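PDB 3QLI: coenzyme A transferase from Yersinia pestis, which probably transfers coenzyme A between acyl-CoA thioesters and free carboxylic acids such as acetate. Local coordinates for residues T338-E350 with R393-R406. Numbering follows the deposited sequence.
Sequences TLQIDLTGACNSE and RIIPRIDGPVTTPR
Ile341 and Asp342 pair in parallel with Ile394 and Ile395, while Cys347 on the returning strand of the hairpin pairs antiparallel with Thr404. Ile341 N donates to Arg393 O, and Ile341 O accepts from Ile395 N, both at 2.9 Å. On the other flank Thr403 and Thr404 both face Cys347 in a classic beta bulge, and both their N-H groups reach Cys347 O. Thr403 also gives its side-chain oxygen, OG1, which accepts from Ser349 N at 2.9 Å.

Asp342 ties the hairpin turn to the 396-398 loop. With chi1 at 75° its carboxylate is placed so that OD2 takes a nearly straight bond from Ile398 N, 3.0 Å long, on its anti lone pair. OD1 stays within its own turn, where it accepts from Thr344 N, Thr344 OG1 and Ala346 N. Ile398 points its side chain at the hairpin, and its CD1 lies 3.4 Å from Ala346 O and 3.7 Å from Asn348 CB. Ile395 CD1 rests on the amide of Gln340. The amide oxygen of Gln340 receives a straight bond from Asn348 ND2 and another from a water that also bonds Asp399 N. Asn348 OD1 is bonded by Gln356 NE2.

Arg393, extended from CG to NE, crosses the Leu339 side chain at a slant. Its NH1 donates to Leu339 O at 2.8 Å, with that oxygen in the guanidinium plane. Arg406 crosses Thr344 at about a right angle, and its NH2 bonds Gln356 O of the second subunit.

The result is a small three-stranded mixed sheet, strand order 347-348, 340-342, 394-395. Leu339 and Arg393 contact one CoA and Glu350 another in this protein; neither is bound to this chain here.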
loop_
_atom_site.group_PDB
_atom_site.type_symbol
_atom_site.label_atom_id
_atom_site.label_comp_id
_atom_site.label_asym_id
_atom_site.label_seq_id
_atom_site.Cartn_x
_atom_site.Cartn_y
_atom_site.Cartn_z
ATOM N N THR A 338 4.406 16.314 -5.396
ATOM C CA THR A 338 3.496 16.382 -4.264
ATOM C C THR A 338 3.232 17.840 -3.896
ATOM O O THR A 338 3.866 18.741 -4.443
ATOM C CB THR A 338 4.057 15.610 -3.063
ATOM O OG1 THR A 338 3.069 15.556 -2.032
ATOM C CG2 THR A 338 5.321 16.298 -2.530
ATOM N N LEU A 339 2.286 18.080 -2.993
ATOM C CA LEU A 339 2.001 19.449 -2.553
ATOM C C LEU A 339 2.723 19.768 -1.244
ATOM O O LEU A 339 3.186 20.885 -1.031
ATOM C CB LEU A 339 0.488 19.664 -2.390
ATOM C CG LEU A 339 -0.299 19.602 -3.702
ATOM C CD1 LEU A 339 -1.770 19.920 -3.463
ATOM C CD2 LEU A 339 0.294 20.566 -4.726
ATOM N N GLN A 340 2.807 18.778 -0.367
ATOM C CA GLN A 340 3.451 18.969 0.930
ATOM C C GLN A 340 4.226 17.733 1.345
ATOM O O GLN A 340 3.857 16.608 0.994
ATOM C CB GLN A 340 2.408 19.235 2.018
ATOM C CG GLN A 340 1.418 20.328 1.726
ATOM C CD GLN A 340 0.367 20.398 2.808
ATOM O OE1 GLN A 340 -0.282 19.398 3.120
ATOM N NE2 GLN A 340 0.224 21.564 3.422
ATOM N N ILE A 341 5.289 17.949 2.116
ATOM C CA ILE A 341 6.015 16.863 2.751
ATOM C C ILE A 341 6.149 17.213 4.225
ATOM O O ILE A 341 6.520 18.338 4.564
ATOM C CB ILE A 341 7.436 16.706 2.154
ATOM C CG1 ILE A 341 7.369 16.474 0.640
ATOM C CG2 ILE A 341 8.169 15.558 2.834
ATOM C CD1 ILE A 341 8.759 16.333 -0.007
ATOM N N ASP A 342 5.844 16.279 5.118
ATOM C CA ASP A 342 5.987 16.619 6.529
ATOM C C ASP A 342 7.263 16.042 7.134
ATOM O O ASP A 342 8.013 15.342 6.453
ATOM C CB ASP A 342 4.715 16.328 7.353
ATOM C CG ASP A 342 4.491 14.843 7.635
ATOM O OD1 ASP A 342 5.438 14.023 7.496
ATOM O OD2 ASP A 342 3.342 14.517 8.041
ATOM N N LEU A 343 7.531 16.376 8.393
ATOM C CA LEU A 343 8.789 15.995 9.019
ATOM C C LEU A 343 8.922 14.504 9.319
ATOM O O LEU A 343 9.990 14.051 9.730
ATOM C CB LEU A 343 9.035 16.827 10.290
ATOM C CG LEU A 343 9.210 18.323 10.006
ATOM C CD1 LEU A 343 9.386 19.125 11.298
ATOM C CD2 LEU A 343 10.399 18.549 9.051
ATOM N N THR A 344 7.846 13.744 9.110
ATOM C CA THR A 344 7.900 12.293 9.248
ATOM C C THR A 344 8.261 11.642 7.918
ATOM O O THR A 344 8.600 10.458 7.880
ATOM C CB THR A 344 6.549 11.682 9.728
ATOM O OG1 THR A 344 5.622 11.641 8.637
ATOM C CG2 THR A 344 5.955 12.491 10.869
ATOM N N GLY A 345 8.190 12.417 6.833
ATOM C CA GLY A 345 8.480 11.892 5.509
ATOM C C GLY A 345 7.235 11.484 4.728
ATOM O O GLY A 345 7.338 10.985 3.612
ATOM N N ALA A 346 6.056 11.688 5.312
ATOM C CA ALA A 346 4.807 11.458 4.592
ATOM C C ALA A 346 4.573 12.596 3.596
ATOM O O ALA A 346 4.989 13.732 3.842
ATOM C CB ALA A 346 3.649 11.375 5.574
ATOM N N CYS A 347 3.896 12.299 2.488
ATOM C CA CYS A 347 3.616 13.302 1.452
ATOM C C CYS A 347 2.119 13.449 1.212
ATOM O O CYS A 347 1.358 12.481 1.345
ATOM C CB CYS A 347 4.311 12.918 0.139
ATOM S SG CYS A 347 6.110 12.633 0.393
ATOM N N ASN A 348 1.712 14.659 0.841
ATOM C CA ASN A 348 0.304 14.956 0.575
ATOM C C ASN A 348 0.123 15.652 -0.763
ATOM O O ASN A 348 0.742 16.686 -1.017
ATOM C CB ASN A 348 -0.271 15.843 1.676
ATOM C CG ASN A 348 -1.717 16.218 1.416
ATOM O OD1 ASN A 348 -2.490 15.419 0.888
ATOM N ND2 ASN A 348 -2.088 17.441 1.779
ATOM N N SER A 349 -0.733 15.089 -1.612
ATOM C CA SER A 349 -1.012 15.673 -2.917
ATOM C C SER A 349 -2.427 16.248 -2.991
ATOM O O SER A 349 -2.839 16.752 -4.027
ATOM C CB SER A 349 -0.846 14.620 -4.018
ATOM O OG SER A 349 0.512 14.271 -4.193
ATOM N N GLU A 350 -3.174 16.168 -1.895
ATOM C CA GLU A 350 -4.563 16.612 -1.917
ATOM C C GLU A 350 -4.676 18.126 -1.760
ATOM O O GLU A 350 -4.182 18.680 -0.788
ATOM C CB GLU A 350 -5.358 15.911 -0.817
ATOM C CG GLU A 350 -6.787 16.406 -0.702
ATOM C CD GLU A 350 -7.558 16.243 -2.000
ATOM O OE1 GLU A 350 -7.600 15.107 -2.533
ATOM O OE2 GLU A 350 -8.102 17.256 -2.495
ATOM N N ARG A 393 6.209 24.404 2.008
ATOM C CA ARG A 393 5.585 23.142 1.597
ATOM C C ARG A 393 6.188 21.979 2.362
ATOM O O ARG A 393 5.711 20.842 2.263
ATOM C CB ARG A 393 5.696 22.931 0.083
ATOM C CG ARG A 393 4.796 23.875 -0.726
ATOM C CD ARG A 393 4.883 23.573 -2.220
ATOM N NE ARG A 393 3.930 24.352 -3.015
ATOM C CZ ARG A 393 2.631 24.083 -3.115
ATOM N NH1 ARG A 393 2.100 23.055 -2.455
ATOM N NH2 ARG A 393 1.855 24.849 -3.873
ATOM N N ILE A 394 7.233 22.269 3.136
ATOM C CA ILE A 394 7.771 21.310 4.095
ATOM C C ILE A 394 7.170 21.680 5.445
ATOM O O ILE A 394 7.400 22.777 5.949
ATOM C CB ILE A 394 9.309 21.371 4.186
ATOM C CG1 ILE A 394 9.947 21.241 2.794
ATOM C CG2 ILE A 394 9.827 20.318 5.185
ATOM C CD1 ILE A 394 9.568 19.952 2.022
ATOM N N ILE A 395 6.383 20.781 6.027
ATOM C CA ILE A 395 5.566 21.155 7.180
ATOM C C ILE A 395 5.757 20.190 8.344
ATOM O O ILE A 395 6.255 19.068 8.163
ATOM C CB ILE A 395 4.063 21.241 6.813
ATOM C CG1 ILE A 395 3.524 19.865 6.384
ATOM C CG2 ILE A 395 3.849 22.264 5.704
ATOM C CD1 ILE A 395 2.002 19.827 6.199
ATOM N N PRO A 396 5.368 20.621 9.552
ATOM C CA PRO A 396 5.539 19.716 10.697
ATOM C C PRO A 396 4.772 18.409 10.496
ATOM O O PRO A 396 5.349 17.340 10.682
ATOM C CB PRO A 396 4.934 20.504 11.863
ATOM C CG PRO A 396 5.064 21.960 11.443
ATOM C CD PRO A 396 4.829 21.939 9.949
ATOM N N ARG A 397 3.500 18.509 10.115
ATOM C CA ARG A 397 2.606 17.354 10.108
ATOM C C ARG A 397 1.412 17.568 9.183
ATOM O O ARG A 397 0.678 18.546 9.312
ATOM C CB ARG A 397 2.114 17.077 11.536
ATOM C CG ARG A 397 1.334 15.784 11.703
ATOM C CD ARG A 397 0.882 15.621 13.147
ATOM N NE ARG A 397 0.137 14.382 13.357
ATOM C CZ ARG A 397 -1.190 14.278 13.293
ATOM N NH1 ARG A 397 -1.940 15.342 13.021
ATOM N NH2 ARG A 397 -1.770 13.104 13.507
ATOM N N ILE A 398 1.205 16.644 8.256
ATOM C CA ILE A 398 0.073 16.731 7.335
ATOM C C ILE A 398 -1.242 16.635 8.120
ATOM O O ILE A 398 -1.347 15.863 9.073
ATOM C CB ILE A 398 0.159 15.624 6.268
ATOM C CG1 ILE A 398 1.309 15.934 5.291
ATOM C CG2 ILE A 398 -1.174 15.472 5.526
ATOM C CD1 ILE A 398 1.842 14.692 4.536
ATOM N N ASP A 399 -2.227 17.445 7.735
ATOM C CA ASP A 399 -3.526 17.466 8.409
ATOM C C ASP A 399 -4.405 16.292 7.966
ATOM O O ASP A 399 -5.119 16.391 6.964
ATOM C CB ASP A 399 -4.233 18.789 8.112
ATOM C CG ASP A 399 -5.517 18.958 8.897
ATOM O OD1 ASP A 399 -6.085 17.939 9.345
ATOM O OD2 ASP A 399 -5.959 20.118 9.059
ATOM N N GLY A 400 -4.349 15.182 8.706
ATOM C CA GLY A 400 -5.177 14.023 8.392
ATOM C C GLY A 400 -4.483 12.972 7.543
ATOM O O GLY A 400 -3.259 12.989 7.432
ATOM N N PRO A 401 -5.262 12.050 6.939
ATOM C CA PRO A 401 -4.729 10.957 6.111
ATOM C C PRO A 401 -3.828 11.477 4.998
ATOM O O PRO A 401 -4.064 12.571 4.479
ATOM C CB PRO A 401 -5.992 10.315 5.515
ATOM C CG PRO A 401 -7.052 10.593 6.533
ATOM C CD PRO A 401 -6.732 11.985 7.044
ATOM N N VAL A 402 -2.816 10.698 4.630
ATOM C CA VAL A 402 -1.800 11.183 3.693
ATOM C C VAL A 402 -1.938 10.555 2.307
ATOM O O VAL A 402 -2.765 9.672 2.102
ATOM C CB VAL A 402 -0.398 10.930 4.251
ATOM C CG1 VAL A 402 -0.262 11.580 5.620
ATOM C CG2 VAL A 402 -0.118 9.427 4.334
ATOM N N THR A 403 -1.144 11.024 1.346
ATOM C CA THR A 403 -1.123 10.411 0.029
ATOM C C THR A 403 -0.089 9.298 -0.015
ATOM O O THR A 403 -0.401 8.165 -0.382
ATOM C CB THR A 403 -0.815 11.424 -1.071
ATOM O OG1 THR A 403 -1.774 12.482 -1.007
ATOM C CG2 THR A 403 -0.910 10.760 -2.432
ATOM N N THR A 404 1.147 9.627 0.355
ATOM C CA THR A 404 2.197 8.624 0.483
ATOM C C THR A 404 2.608 8.529 1.946
ATOM O O THR A 404 3.103 9.500 2.518
ATOM C CB THR A 404 3.444 8.985 -0.386
ATOM O OG1 THR A 404 3.066 9.047 -1.763
ATOM C CG2 THR A 404 4.517 7.937 -0.249
ATOM N N PRO A 405 2.404 7.352 2.554
ATOM C CA PRO A 405 2.714 7.111 3.968
ATOM C C PRO A 405 4.206 7.218 4.222
ATOM O O PRO A 405 5.015 6.925 3.324
ATOM C CB PRO A 405 2.275 5.654 4.175
ATOM C CG PRO A 405 1.277 5.397 3.088
ATOM C CD PRO A 405 1.813 6.163 1.914
ATOM N N ARG A 406 4.586 7.607 5.433
ATOM C CA ARG A 406 6.004 7.727 5.739
ATOM C C ARG A 406 6.702 6.375 5.624
ATOM O O ARG A 406 7.906 6.318 5.438
ATOM C CB ARG A 406 6.223 8.304 7.131
ATOM C CG ARG A 406 5.865 7.343 8.270
ATOM C CD ARG A 406 6.385 7.883 9.604
ATOM N NE ARG A 406 5.646 7.342 10.741
ATOM C CZ ARG A 406 5.846 7.707 12.006
ATOM N NH1 ARG A 406 6.775 8.606 12.302
ATOM N NH2 ARG A 406 5.110 7.172 12.976
HETATM O O HOH W 1 -2.040 19.108 5.337
HETATM O O HOH W 2 9.101 9.584 10.950
#